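Local coordinates for protein nicotinamide-nucleotide adenylyltransferase NadR family / Ribosylnicotinamide kinase (Lactococcus lactis subsp. cremoris, PDB 6GYE) that binds nicotinamide riboside and probably converts it to NAD+, as a ribosylnicotinamide kinase joined to a nicotinamide-nucleotide adenylyltransferase, at residues 29-34 against 72-77; 45-50 against 105-110; 127-132 against 145-150. All blocks are in the same frame, centred on the assembly; numbering follows the deposited sequence.

All three contacts belong to the five-stranded parallel sheet domain. Contacts 1 and 2 are buried. Contact 3 is partly buried, with Ile147 exposed at its margin. Strand 43-50 links the first two: Leu46 packs on Ile34 and Phe74 of contact 1, while Leu45 and Val47 on the other side of the strand meet the helix of contact 2. Contacts 2 and 3 both place a helix against the sheet, one on strand 43-50, next to the edge strand 80-86, and one on the opposite edge strand 142-147. Across the segments the chemistry is apolar throughout. Contacts 1 and 3 differ from contact 2 in having a polar flank, where His30 and Arg150 hold the same sulfate.

Contact 1. Residues 29-34 against 72-77; sequences GHQQQI and EAFNDE. With SO4 (sulfate ion), chain E.
Helix 28-40 starts within the HxGH signature of the nucleotidyltransferase fold, and one side of it, Ile34 with Gln31, rests on Phe74 at the end of helix 63-73. The contact is small and apolar. CD1 of Ile34 lies 3.9 Å from Phe74 CZ, and its other branch, CG2, comes within 4.1 Å of Phe74 CE1. CD1 comes to the far end of the ring obliquely. Gln31 adds its aliphatic part, with CG 4.4 Å from Phe74 CZ. Its amide oxygen turns elsewhere and is hydrogen-bonded to Asn172. Phe74 is the first residue to leave the helical path. Its CG stands anti to the carbonyl carbon (chi1 -66°), which sends the ring from the end of helix 63-73 toward helix 28-40. Glu77 CG lies at the ring edge, in its plane. Leu46 of strand 43-50 touches both Ile34 and Phe74, tying the contact to the sheet.

His30 serves another site. Its imidazole leads away from Phe74 toward a sulfate ion. His30 NE2 donates to sulfate O1 at 2.7 Å, nearly straight at 176°, and the anion sits at the ring edge. On the other side of the ring ND1 pairs with the backbone N of His27, which helps fix the ring's rotation. The backbone N atoms of Thr22 and Phe23, with Arg150, complete the grip on the sulfate. With an alanine in place of this histidine, O1 would probably lose its short, straight bond, and the N of His27 its ring partner. The sulfate probably comes from the crystallisation liquor. Its place beside this signature is consistent with a site for nucleotide phosphate, as in related adenylyltransferases. The chemistry thus divides: carbon contacts join the helices, while directed N-H bonds hold the anion.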
loop_
_atom_site.group_PDB
_atom_site.type_symbol
_atom_site.label_atom_id
_atom_site.label_comp_id
_atom_site.label_asym_id
_atom_site.label_seq_id
_atom_site.Cartn_x
_atom_site.Cartn_y
_atom_site.Cartn_z
ATOM N N GLY A 29 -1.623 17.065 -6.941
ATOM C CA GLY A 29 -2.057 17.761 -8.147
ATOM C C GLY A 29 -3.558 17.650 -8.362
ATOM O O GLY A 29 -4.237 18.654 -8.594
ATOM N N HIS A 30 -4.100 16.422 -8.277
ATOM C CA HIS A 30 -5.550 16.236 -8.269
ATOM C C HIS A 30 -6.195 17.093 -7.194
ATOM O O HIS A 30 -7.197 17.788 -7.437
ATOM C CB HIS A 30 -5.913 14.770 -8.014
ATOM C CG HIS A 30 -5.474 13.821 -9.088
ATOM N ND1 HIS A 30 -4.602 12.780 -8.843
ATOM C CD2 HIS A 30 -5.839 13.712 -10.387
ATOM C CE1 HIS A 30 -4.417 12.096 -9.959
ATOM N NE2 HIS A 30 -5.159 12.639 -10.909
ATOM N N GLN A 31 -5.650 17.015 -5.977
ATOM C CA GLN A 31 -6.348 17.575 -4.829
ATOM C C GLN A 31 -6.440 19.087 -4.930
ATOM O O GLN A 31 -7.465 19.670 -4.568
ATOM C CB GLN A 31 -5.660 17.124 -3.543
ATOM C CG GLN A 31 -5.848 15.637 -3.339
ATOM C CD GLN A 31 -4.855 14.997 -2.376
ATOM O OE1 GLN A 31 -4.748 13.774 -2.322
ATOM N NE2 GLN A 31 -4.117 15.816 -1.628
ATOM N N GLN A 32 -5.382 19.735 -5.420
ATOM C CA GLN A 32 -5.433 21.181 -5.597
ATOM C C GLN A 32 -6.489 21.569 -6.619
ATOM O O GLN A 32 -7.189 22.570 -6.439
ATOM C CB GLN A 32 -4.052 21.716 -5.984
ATOM C CG GLN A 32 -3.134 21.763 -4.768
ATOM C CD GLN A 32 -1.711 21.315 -5.063
ATOM O OE1 GLN A 32 -1.191 21.533 -6.153
ATOM N NE2 GLN A 32 -1.095 20.631 -4.101
ATOM N N GLN A 33 -6.630 20.784 -7.691
ATOM C CA GLN A 33 -7.658 21.104 -8.678
ATOM C C GLN A 33 -9.046 20.879 -8.107
ATOM O O GLN A 33 -9.952 21.692 -8.330
ATOM C CB GLN A 33 -7.475 20.280 -9.955
ATOM C CG GLN A 33 -6.302 20.740 -10.812
ATOM C CD GLN A 33 -6.362 20.194 -12.225
ATOM O OE1 GLN A 33 -6.968 19.151 -12.480
ATOM N NE2 GLN A 33 -5.727 20.898 -13.155
ATOM N N ILE A 34 -9.219 19.793 -7.346
ATOM C CA ILE A 34 -10.538 19.454 -6.820
ATOM C C ILE A 34 -11.017 20.528 -5.854
ATOM O O ILE A 34 -12.168 20.980 -5.929
ATOM C CB ILE A 34 -10.506 18.061 -6.164
ATOM C CG1 ILE A 34 -10.410 16.989 -7.257
ATOM C CG2 ILE A 34 -11.729 17.841 -5.234
ATOM C CD1 ILE A 34 -9.908 15.647 -6.761
ATOM N N GLU A 72 -12.641 7.161 1.086
ATOM C CA GLU A 72 -11.986 7.415 2.359
ATOM C C GLU A 72 -11.244 8.744 2.320
ATOM O O GLU A 72 -11.279 9.513 3.289
ATOM C CB GLU A 72 -11.045 6.258 2.702
ATOM C CG GLU A 72 -10.456 6.357 4.092
ATOM C CD GLU A 72 -9.433 5.261 4.418
ATOM O OE1 GLU A 72 -9.441 4.163 3.798
ATOM O OE2 GLU A 72 -8.593 5.525 5.304
ATOM N N ALA A 73 -10.581 9.032 1.199
ATOM C CA ALA A 73 -9.780 10.245 1.090
ATOM C C ALA A 73 -10.633 11.485 1.234
ATOM O O ALA A 73 -10.175 12.482 1.794
ATOM C CB ALA A 73 -9.034 10.277 -0.243
ATOM N N PHE A 74 -11.875 11.441 0.759
ATOM C CA PHE A 74 -12.793 12.568 0.859
ATOM C C PHE A 74 -13.934 12.281 1.848
ATOM O O PHE A 74 -15.079 12.688 1.643
ATOM C CB PHE A 74 -13.292 12.942 -0.541
ATOM C CG PHE A 74 -12.187 13.488 -1.448
ATOM C CD1 PHE A 74 -11.782 14.819 -1.353
ATOM C CD2 PHE A 74 -11.517 12.657 -2.338
ATOM C CE1 PHE A 74 -10.755 15.330 -2.153
ATOM C CE2 PHE A 74 -10.486 13.145 -3.141
ATOM C CZ PHE A 74 -10.100 14.495 -3.054
ATOM N N ASN A 75 -13.629 11.601 2.963
ATOM C CA ASN A 75 -14.673 11.190 3.906
ATOM C C ASN A 75 -15.159 12.312 4.813
ATOM O O ASN A 75 -16.059 12.080 5.625
ATOM C CB ASN A 75 -14.210 10.005 4.772
ATOM C CG ASN A 75 -13.038 10.344 5.708
ATOM O OD1 ASN A 75 -12.545 11.465 5.751
ATOM N ND2 ASN A 75 -12.608 9.353 6.479
ATOM N N ASP A 76 -14.586 13.500 4.716
ATOM C CA ASP A 76 -14.910 14.611 5.605
ATOM C C ASP A 76 -15.182 15.868 4.796
ATOM O O ASP A 76 -14.672 16.948 5.108
ATOM C CB ASP A 76 -13.788 14.843 6.621
ATOM C CG ASP A 76 -14.172 15.852 7.698
ATOM O OD1 ASP A 76 -15.378 16.034 7.971
ATOM O OD2 ASP A 76 -13.256 16.494 8.253
ATOM N N GLU A 77 -15.925 15.727 3.696
ATOM C CA GLU A 77 -16.241 16.836 2.802
ATOM C C GLU A 77 -17.749 17.002 2.681
ATOM O O GLU A 77 -18.475 16.035 2.420
ATOM C CB GLU A 77 -15.637 16.641 1.412
ATOM C CG GLU A 77 -14.118 16.481 1.382
ATOM C CD GLU A 77 -13.378 17.776 1.687
ATOM O OE1 GLU A 77 -14.032 18.852 1.689
ATOM O OE2 GLU A 77 -12.150 17.699 1.943
HETATM S S SO4 E . -5.186 10.385 -13.824
HETATM O O1 SO4 E . -5.204 11.804 -13.489
HETATM O O2 SO4 E . -4.626 9.592 -12.723
HETATM O O3 SO4 E . -6.575 10.029 -14.092
HETATM O O4 SO4 E . -4.359 10.120 -15.000
#

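Contact 2. Residues 45-50 against 105-110; sequences LLVVSG and FELIHH
No flat ring enters the contact of Leu45 and Val47 with Leu107 and Ile108; the rings of Phe105 and His109 point away from the strand. There, one face of the His109 imidazole carries Phe105 O, 3.1 Å above its plane and offset toward the rim. NE2 of the same ring is hydrogen-bonded to Asp139. The Phe105 ring makes an edge-to-face pair with Tyr143.

The contact itself is made by branched aliphatic chains. Val47 CG1 meets Leu107 CD1 at 4.2 Å, the two side chains meeting at a slant. CG1 of Val47 lies opposite the backbone N (chi1 176°), which turns this methyl to the leucine. Leu45 reaches the helix backbone with a single methyl: CD2 is 4.2 Å from Leu107 O and 4.3 Å from Ile108 CA. The same CD2 of Leu45 lies 4.4 Å from Ile108 CG1.

This is the helix-on-sheet packing of a Rossmann-like alpha/beta domain. Strand 45-50 runs within the parallel sheet, and the helix axis passes 10.5 Å from it at 142° between chain directions. Alternate strand residues serve opposite faces. Leu45 and Val47 face helix 95-110, whereas Leu46 and Val48 pack on Leu70 and Leu63 of helix 63-73. Ile108 also touches Ile18 of the neighbouring strand 15-21, and Leu107 touches Ser83 of strand 80-86.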
loop_
_atom_site.group_PDB
_atom_site.type_symbol
_atom_site.label_atom_id
_atom_site.label_comp_id
_atom_site.label_asym_id
_atom_site.label_seq_id
_atom_site.Cartn_x
_atom_site.Cartn_y
_atom_site.Cartn_z
ATOM N N LEU A 45 -18.858 16.347 -8.111
ATOM C CA LEU A 45 -18.905 14.900 -8.271
ATOM C C LEU A 45 -17.573 14.435 -8.855
ATOM O O LEU A 45 -17.215 14.832 -9.972
ATOM C CB LEU A 45 -20.062 14.497 -9.180
ATOM C CG LEU A 45 -20.306 12.997 -9.355
ATOM C CD1 LEU A 45 -20.617 12.350 -8.017
ATOM C CD2 LEU A 45 -21.434 12.742 -10.328
ATOM N N LEU A 46 -16.825 13.628 -8.094
ATOM C CA LEU A 46 -15.600 13.021 -8.596
ATOM C C LEU A 46 -15.944 11.729 -9.312
ATOM O O LEU A 46 -16.637 10.879 -8.750
ATOM C CB LEU A 46 -14.603 12.725 -7.482
ATOM C CG LEU A 46 -14.102 13.891 -6.640
ATOM C CD1 LEU A 46 -13.006 13.416 -5.666
ATOM C CD2 LEU A 46 -13.628 15.036 -7.536
ATOM N N VAL A 47 -15.496 11.590 -10.557
ATOM C CA VAL A 47 -15.774 10.373 -11.309
ATOM C C VAL A 47 -14.483 9.578 -11.448
ATOM O O VAL A 47 -13.523 10.038 -12.070
ATOM C CB VAL A 47 -16.414 10.666 -12.668
ATOM C CG1 VAL A 47 -16.595 9.377 -13.439
ATOM C CG2 VAL A 47 -17.769 11.316 -12.458
ATOM N N VAL A 48 -14.452 8.403 -10.824
ATOM C CA VAL A 48 -13.355 7.453 -10.967
ATOM C C VAL A 48 -13.724 6.530 -12.107
ATOM O O VAL A 48 -14.705 5.782 -11.999
ATOM C CB VAL A 48 -13.146 6.627 -9.689
ATOM C CG1 VAL A 48 -11.797 5.935 -9.738
ATOM C CG2 VAL A 48 -13.319 7.463 -8.451
ATOM N N SER A 49 -12.956 6.567 -13.190
ATOM C CA SER A 49 -13.233 5.682 -14.312
ATOM C C SER A 49 -12.221 4.541 -14.339
ATOM O O SER A 49 -11.112 4.651 -13.803
ATOM C CB SER A 49 -13.226 6.456 -15.633
ATOM O OG SER A 49 -11.987 7.100 -15.821
ATOM N N GLY A 50 -12.635 3.427 -14.932
ATOM C CA GLY A 50 -11.775 2.258 -14.998
ATOM C C GLY A 50 -12.456 1.112 -15.714
ATOM O O GLY A 50 -13.652 1.159 -16.031
ATOM N N PHE A 105 -24.290 10.251 -17.647
ATOM C CA PHE A 105 -25.414 11.075 -17.227
ATOM C C PHE A 105 -26.295 10.345 -16.225
ATOM O O PHE A 105 -26.919 10.980 -15.367
ATOM C CB PHE A 105 -26.203 11.537 -18.443
ATOM C CG PHE A 105 -25.491 12.587 -19.230
ATOM C CD1 PHE A 105 -25.397 13.880 -18.740
ATOM C CD2 PHE A 105 -24.880 12.278 -20.431
ATOM C CE1 PHE A 105 -24.717 14.861 -19.447
ATOM C CE2 PHE A 105 -24.207 13.248 -21.145
ATOM C CZ PHE A 105 -24.122 14.547 -20.649
ATOM N N GLU A 106 -26.355 9.020 -16.307
ATOM C CA GLU A 106 -27.033 8.276 -15.258
ATOM C C GLU A 106 -26.362 8.516 -13.909
ATOM O O GLU A 106 -27.042 8.732 -12.901
ATOM C CB GLU A 106 -27.064 6.797 -15.620
ATOM C CG GLU A 106 -27.809 5.936 -14.632
ATOM C CD GLU A 106 -28.246 4.635 -15.258
ATOM O OE1 GLU A 106 -29.398 4.213 -15.019
ATOM O OE2 GLU A 106 -27.445 4.055 -16.023
ATOM N N LEU A 107 -25.024 8.532 -13.884
ATOM C CA LEU A 107 -24.290 8.822 -12.654
ATOM C C LEU A 107 -24.665 10.185 -12.095
ATOM O O LEU A 107 -24.880 10.337 -10.889
ATOM C CB LEU A 107 -22.790 8.788 -12.918
ATOM C CG LEU A 107 -21.932 7.565 -12.637
ATOM C CD1 LEU A 107 -20.465 7.992 -12.618
ATOM C CD2 LEU A 107 -22.322 6.929 -11.348
ATOM N N ILE A 108 -24.718 11.198 -12.959
ATOM C CA ILE A 108 -25.090 12.543 -12.526
ATOM C C ILE A 108 -26.505 12.550 -11.960
ATOM O O ILE A 108 -26.780 13.156 -10.916
ATOM C CB ILE A 108 -24.959 13.528 -13.700
ATOM C CG1 ILE A 108 -23.506 13.635 -14.143
ATOM C CG2 ILE A 108 -25.530 14.892 -13.319
ATOM C CD1 ILE A 108 -23.291 14.621 -15.252
ATOM N N HIS A 109 -27.434 11.904 -12.663
ATOM C CA HIS A 109 -28.816 11.873 -12.199
ATOM C C HIS A 109 -28.919 11.207 -10.828
ATOM O O HIS A 109 -29.569 11.729 -9.916
ATOM C CB HIS A 109 -29.694 11.163 -13.229
ATOM C CG HIS A 109 -29.771 11.870 -14.548
ATOM N ND1 HIS A 109 -30.130 11.231 -15.716
ATOM C CD2 HIS A 109 -29.528 13.161 -14.888
ATOM C CE1 HIS A 109 -30.109 12.097 -16.717
ATOM N NE2 HIS A 109 -29.744 13.274 -16.241
ATOM N N HIS A 110 -28.264 10.057 -10.661
ATOM C CA HIS A 110 -28.403 9.294 -9.426
ATOM C C HIS A 110 -27.818 10.042 -8.234
ATOM O O HIS A 110 -28.376 9.998 -7.132
ATOM C CB HIS A 110 -27.726 7.931 -9.581
ATOM C CG HIS A 110 -27.967 7.000 -8.433
ATOM N ND1 HIS A 110 -29.234 6.669 -7.992
ATOM C CD2 HIS A 110 -27.105 6.339 -7.625
ATOM C CE1 HIS A 110 -29.138 5.837 -6.970
ATOM N NE2 HIS A 110 -27.857 5.621 -6.728
#

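Contact 3. Residues 127-132 against 145-150; sequences EYAAEL and VEIADR. With SO4 (sulfate ion), chain E.
Val145 is forked between two helix residues, with one methyl for Ala129 and the other for Leu132. Its CG1 points at Ala129 CB from 3.7 Å, the closest approach between the segments. CG1 stands anti to the backbone N (chi1 167°), and this setting divides the two methyls between the two partners. Val145 CG2 lies 4.0 Å from Leu132 CD2, and the two side chains run at a slant to each other. Val145 CG2 also comes within 4.1 Å of Leu132 CB, so the leucine is met along its length as well as at one tip. Ile147, two residues further along the strand, brings CG1 to 4.2 Å from Ala129 CB. The small alanine side chain thus takes contacts from both strand residues. It lets the backbones come near, with Ala129 CA and Val145 CA 6.3 Å apart. Leu132 continues inward to Trp100 and Leu104 of helix 95-110.

Past the strand, the chain turns to polar work. Asp149 OD1 caps the backbone N of His151, where helix 151-162 begins. Arg150 takes no part in the helix contact. Its chain is bent at the second and third torsions, which folds the guanidinium toward the sulfate ion. Arg150 NH1 donates to sulfate O1 at 3.2 Å with an angle of 166°, and O1 lies at the edge of the group, in its plane. NH1 is also bonded to Phe20 O, which helps to position this flat group.

Helix 127-132 and strand 145-147 run nearly antiparallel, at 167° with axes 8.9 Å apart. This is the helix-to-second-strand packing of a beta-alpha-beta crossover, built here from strand 118-123, helix 126-133 and edge strand 142-147 of the nucleotidyltransferase sheet.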
loop_
_atom_site.group_PDB
_atom_site.type_symbol
_atom_site.label_atom_id
_atom_site.label_comp_id
_atom_site.label_asym_id
_atom_site.label_seq_id
_atom_site.Cartn_x
_atom_site.Cartn_y
_atom_site.Cartn_z
ATOM N N GLU A 127 -10.694 15.079 -27.410
ATOM C CA GLU A 127 -11.669 14.133 -27.941
ATOM C C GLU A 127 -12.859 13.973 -27.008
ATOM O O GLU A 127 -14.011 13.963 -27.456
ATOM C CB GLU A 127 -11.009 12.779 -28.188
ATOM C CG GLU A 127 -11.968 11.726 -28.720
ATOM C CD GLU A 127 -11.259 10.571 -29.402
ATOM O OE1 GLU A 127 -10.105 10.268 -29.027
ATOM O OE2 GLU A 127 -11.856 9.972 -30.321
ATOM N N TYR A 128 -12.603 13.880 -25.706
ATOM C CA TYR A 128 -13.700 13.729 -24.759
ATOM C C TYR A 128 -14.617 14.939 -24.797
ATOM O O TYR A 128 -15.846 14.796 -24.818
ATOM C CB TYR A 128 -13.144 13.492 -23.357
ATOM C CG TYR A 128 -12.728 12.056 -23.166
ATOM C CD1 TYR A 128 -11.554 11.583 -23.740
ATOM C CD2 TYR A 128 -13.516 11.162 -22.443
ATOM C CE1 TYR A 128 -11.162 10.266 -23.593
ATOM C CE2 TYR A 128 -13.131 9.836 -22.289
ATOM C CZ TYR A 128 -11.949 9.396 -22.867
ATOM O OH TYR A 128 -11.544 8.087 -22.734
ATOM N N ALA A 129 -14.036 16.136 -24.842
ATOM C CA ALA A 129 -14.844 17.344 -24.889
ATOM C C ALA A 129 -15.796 17.324 -26.074
ATOM O O ALA A 129 -17.008 17.511 -25.913
ATOM C CB ALA A 129 -13.940 18.569 -24.939
ATOM N N ALA A 130 -15.276 17.037 -27.269
ATOM C CA ALA A 130 -16.116 17.093 -28.464
ATOM C C ALA A 130 -17.212 16.036 -28.423
ATOM O O ALA A 130 -18.354 16.310 -28.816
ATOM C CB ALA A 130 -15.266 16.950 -29.729
ATOM N N GLU A 131 -16.880 14.818 -27.979
ATOM C CA GLU A 131 -17.879 13.753 -27.930
ATOM C C GLU A 131 -18.935 14.041 -26.871
ATOM O O GLU A 131 -20.121 13.743 -27.063
ATOM C CB GLU A 131 -17.203 12.403 -27.668
ATOM C CG GLU A 131 -16.241 11.952 -28.770
ATOM C CD GLU A 131 -16.901 11.802 -30.155
ATOM O OE1 GLU A 131 -16.164 11.770 -31.166
ATOM O OE2 GLU A 131 -18.148 11.727 -30.239
ATOM N N LEU A 132 -18.528 14.637 -25.756
ATOM C CA LEU A 132 -19.485 14.988 -24.716
ATOM C C LEU A 132 -20.432 16.093 -25.179
ATOM O O LEU A 132 -21.649 16.011 -24.960
ATOM C CB LEU A 132 -18.730 15.395 -23.458
ATOM C CG LEU A 132 -19.482 15.330 -22.142
ATOM C CD1 LEU A 132 -20.264 14.040 -22.061
ATOM C CD2 LEU A 132 -18.451 15.371 -21.036
ATOM N N VAL A 145 -18.903 22.134 -21.061
ATOM C CA VAL A 145 -17.672 21.367 -20.996
ATOM C C VAL A 145 -16.543 22.376 -20.992
ATOM O O VAL A 145 -16.538 23.307 -21.803
ATOM C CB VAL A 145 -17.544 20.379 -22.169
ATOM C CG1 VAL A 145 -16.140 19.834 -22.247
ATOM C CG2 VAL A 145 -18.522 19.248 -21.995
ATOM N N GLU A 146 -15.620 22.212 -20.067
ATOM C CA GLU A 146 -14.492 23.107 -19.890
ATOM C C GLU A 146 -13.209 22.296 -19.974
ATOM O O GLU A 146 -13.032 21.326 -19.232
ATOM C CB GLU A 146 -14.615 23.797 -18.520
ATOM C CG GLU A 146 -13.454 24.640 -18.053
ATOM C CD GLU A 146 -13.812 25.499 -16.833
ATOM O OE1 GLU A 146 -15.009 25.858 -16.682
ATOM O OE2 GLU A 146 -12.892 25.821 -16.034
ATOM N N ILE A 147 -12.311 22.711 -20.844
ATOM C CA ILE A 147 -11.053 22.007 -21.033
ATOM C C ILE A 147 -10.081 22.482 -19.969
ATOM O O ILE A 147 -9.883 23.688 -19.780
ATOM C CB ILE A 147 -10.500 22.250 -22.449
ATOM C CG1 ILE A 147 -11.432 21.636 -23.491
ATOM C CG2 ILE A 147 -9.055 21.775 -22.571
ATOM C CD1 ILE A 147 -11.533 22.442 -24.717
ATOM N N ALA A 148 -9.515 21.537 -19.236
ATOM C CA ALA A 148 -8.488 21.812 -18.248
ATOM C C ALA A 148 -7.208 21.131 -18.699
ATOM O O ALA A 148 -7.241 20.026 -19.242
ATOM C CB ALA A 148 -8.897 21.307 -16.864
ATOM N N ASP A 149 -6.081 21.771 -18.451
ATOM C CA ASP A 149 -4.810 21.176 -18.817
ATOM C C ASP A 149 -4.442 20.137 -17.762
ATOM O O ASP A 149 -4.347 20.455 -16.573
ATOM C CB ASP A 149 -3.748 22.259 -18.937
ATOM C CG ASP A 149 -2.509 21.777 -19.626
ATOM O OD1 ASP A 149 -2.347 20.541 -19.716
ATOM O OD2 ASP A 149 -1.720 22.633 -20.108
ATOM N N ARG A 150 -4.308 18.884 -18.185
ATOM C CA ARG A 150 -4.013 17.790 -17.275
ATOM C C ARG A 150 -2.595 17.281 -17.432
ATOM O O ARG A 150 -2.200 16.357 -16.713
ATOM C CB ARG A 150 -4.994 16.625 -17.483
ATOM C CG ARG A 150 -6.422 16.883 -17.030
ATOM C CD ARG A 150 -6.552 16.921 -15.519
ATOM N NE ARG A 150 -6.605 15.602 -14.871
ATOM C CZ ARG A 150 -7.721 15.056 -14.376
ATOM N NH1 ARG A 150 -7.694 13.861 -13.773
ATOM N NH2 ARG A 150 -8.877 15.707 -14.485
HETATM S S SO4 E . -5.186 10.385 -13.824
HETATM O O1 SO4 E . -5.204 11.804 -13.489
HETATM O O2 SO4 E . -4.626 9.592 -12.723
HETATM O O3 SO4 E . -6.575 10.029 -14.092
HETATM O O4 SO4 E . -4.359 10.120 -15.000
#